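Local coordinates for protein separin (Saccharomyces cerevisiae, PDB 5U1T) that cleaves the Mcd1/Scc1 subunit of cohesin at the onset of anaphase and so drives chromosome segregation, as a caspase-like cysteine protease restrained by securin, at residues K437-I442 with F485-I490. Residues are numbered along the deposited sequence; the frame is centred on the assembly and turned at random.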
# COMPACT_ATOMS: atom_id res chain seq x y z
N LYS A 437 -29.36 -14.66 21.47
CA LYS A 437 -30.76 -15.09 21.65
C LYS A 437 -31.71 -14.10 21.01
O LYS A 437 -32.61 -14.48 20.26
CB LYS A 437 -31.11 -15.25 23.13
CG LYS A 437 -30.62 -16.52 23.76
CD LYS A 437 -31.26 -16.75 25.10
CE LYS A 437 -31.05 -18.17 25.57
NZ LYS A 437 -32.09 -18.57 26.59
N PHE A 438 -31.51 -12.82 21.32
CA PHE A 438 -32.38 -11.77 20.85
C PHE A 438 -32.27 -11.65 19.34
O PHE A 438 -33.21 -11.24 18.67
CB PHE A 438 -32.07 -10.44 21.55
CG PHE A 438 -33.03 -10.10 22.69
CD1 PHE A 438 -34.21 -9.39 22.45
CD2 PHE A 438 -32.77 -10.51 23.99
CE1 PHE A 438 -35.08 -9.08 23.48
CE2 PHE A 438 -33.64 -10.20 25.03
CZ PHE A 438 -34.80 -9.49 24.77
N GLU A 439 -31.13 -12.06 18.80
CA GLU A 439 -31.01 -12.21 17.36
C GLU A 439 -32.09 -13.18 16.85
O GLU A 439 -32.77 -12.89 15.88
CB GLU A 439 -29.62 -12.70 16.97
CG GLU A 439 -29.44 -12.83 15.48
CD GLU A 439 -27.97 -12.85 15.09
OE1 GLU A 439 -27.16 -13.40 15.86
OE2 GLU A 439 -27.63 -12.30 14.01
N LYS A 440 -32.26 -14.32 17.52
CA LYS A 440 -33.20 -15.32 17.01
C LYS A 440 -34.65 -14.85 17.20
O LYS A 440 -35.47 -15.06 16.31
CB LYS A 440 -32.96 -16.68 17.68
CG LYS A 440 -31.49 -17.14 17.62
CD LYS A 440 -31.28 -18.62 17.19
CE LYS A 440 -29.94 -18.79 16.43
NZ LYS A 440 -29.72 -20.19 15.86
N PHE A 441 -34.96 -14.22 18.34
CA PHE A 441 -36.28 -13.59 18.57
C PHE A 441 -36.60 -12.62 17.44
O PHE A 441 -37.61 -12.77 16.74
CB PHE A 441 -36.35 -12.82 19.90
CG PHE A 441 -35.99 -13.64 21.11
CD1 PHE A 441 -36.07 -15.02 21.10
CD2 PHE A 441 -35.56 -13.01 22.27
CE1 PHE A 441 -35.72 -15.75 22.22
CE2 PHE A 441 -35.21 -13.74 23.39
CZ PHE A 441 -35.29 -15.11 23.36
N ILE A 442 -35.73 -11.61 17.27
CA ILE A 442 -35.95 -10.55 16.29
C ILE A 442 -36.23 -11.15 14.93
O ILE A 442 -37.20 -10.78 14.27
CB ILE A 442 -34.76 -9.59 16.21
CG1 ILE A 442 -34.64 -8.83 17.53
CG2 ILE A 442 -34.96 -8.61 15.08
CD1 ILE A 442 -33.39 -8.02 17.66
N PHE A 485 -29.40 -5.00 15.36
CA PHE A 485 -29.81 -3.73 14.78
C PHE A 485 -29.91 -3.79 13.26
O PHE A 485 -30.85 -3.27 12.68
CB PHE A 485 -28.84 -2.63 15.19
CG PHE A 485 -29.13 -1.30 14.57
CD1 PHE A 485 -30.11 -0.49 15.07
CD2 PHE A 485 -28.38 -0.85 13.49
CE1 PHE A 485 -30.37 0.74 14.51
CE2 PHE A 485 -28.63 0.38 12.91
CZ PHE A 485 -29.63 1.18 13.42
N THR A 486 -28.96 -4.46 12.63
CA THR A 486 -28.88 -4.55 11.17
C THR A 486 -30.05 -5.33 10.54
O THR A 486 -30.39 -5.14 9.37
CB THR A 486 -27.58 -5.23 10.76
OG1 THR A 486 -27.48 -6.49 11.44
CG2 THR A 486 -26.38 -4.35 11.12
N ARG A 487 -30.67 -6.19 11.35
CA ARG A 487 -31.88 -6.91 10.95
C ARG A 487 -33.12 -6.02 10.94
O ARG A 487 -34.17 -6.43 10.46
CB ARG A 487 -32.12 -8.08 11.90
CG ARG A 487 -30.88 -8.89 12.12
CD ARG A 487 -31.15 -10.04 13.04
NE ARG A 487 -31.54 -11.24 12.30
CZ ARG A 487 -30.69 -11.99 11.62
NH1 ARG A 487 -29.40 -11.65 11.57
NH2 ARG A 487 -31.13 -13.08 10.98
N LEU A 488 -33.01 -4.82 11.47
CA LEU A 488 -34.19 -3.97 11.56
C LEU A 488 -34.40 -3.20 10.28
O LEU A 488 -35.49 -2.69 10.03
CB LEU A 488 -34.08 -3.00 12.72
CG LEU A 488 -33.92 -3.68 14.07
CD1 LEU A 488 -33.60 -2.61 15.08
CD2 LEU A 488 -35.17 -4.46 14.42
N LYS A 489 -33.34 -3.11 9.48
CA LYS A 489 -33.39 -2.38 8.22
C LYS A 489 -34.07 -1.01 8.36
O LYS A 489 -35.08 -0.74 7.70
CB LYS A 489 -34.10 -3.24 7.17
CG LYS A 489 -33.20 -4.30 6.50
CD LYS A 489 -33.97 -5.55 6.08
CE LYS A 489 -35.35 -5.21 5.50
NZ LYS A 489 -36.04 -6.39 4.85
N ILE A 490 -33.54 -0.15 9.22
CA ILE A 490 -34.11 1.18 9.40
C ILE A 490 -33.20 2.24 8.77
O ILE A 490 -31.97 2.11 8.78
CB ILE A 490 -34.37 1.50 10.90
CG1 ILE A 490 -33.11 2.03 11.58
CG2 ILE A 490 -34.91 0.26 11.63
CD1 ILE A 490 -33.22 2.11 13.08
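The carboxylate of Glu439 meets the guanidinium group of Arg487 in a salt bridge, with OE2 of Glu439 3.1 Å from NH1 of Arg487. OE2 stands clear of the plane of the guanidinium, and the two flat groups are turned 87° apart, so the OE2-NH1 bridge rests on charge alone and no N-H of Arg487 points at OE2. The glutamate reaches across because its CG is anti to the backbone N (chi1 -178°) and the chain runs on extended. On the way its CG passes over one face of the guanidinium, 3.8 Å above the plane and nearer its rim than its centre. Arg487 bends at chi3 (91°), turning its head group from the line of its aliphatic stem to lie across the glutamate. The carboxylate has a second partner in His483, whose ND1 is hydrogen-bonded to OE1, while NE of Arg487 makes a weak hydrogen bond to the hydroxyl of Ser443. A leucine in place of Arg487 would probably leave Glu439 without its positive mate across the contact and Ser443 OG without its weak bond to NE. Beside the ion pair lies an apolar patch: CG2 of Ile442 sits 4.2 Å from CD2 of Leu488 and also packs near CB of Arg487. Together these contacts join helix 431-444 to the turn that follows helix 470-485, within the helical part of separase and away from the presumed catalytic cysteine. Helix 448-458 touches both sides, taking Phe438 on Ile454 and Leu458 and Leu488 on Phe455, while helix 408-425 packs against Phe438 and Phe441.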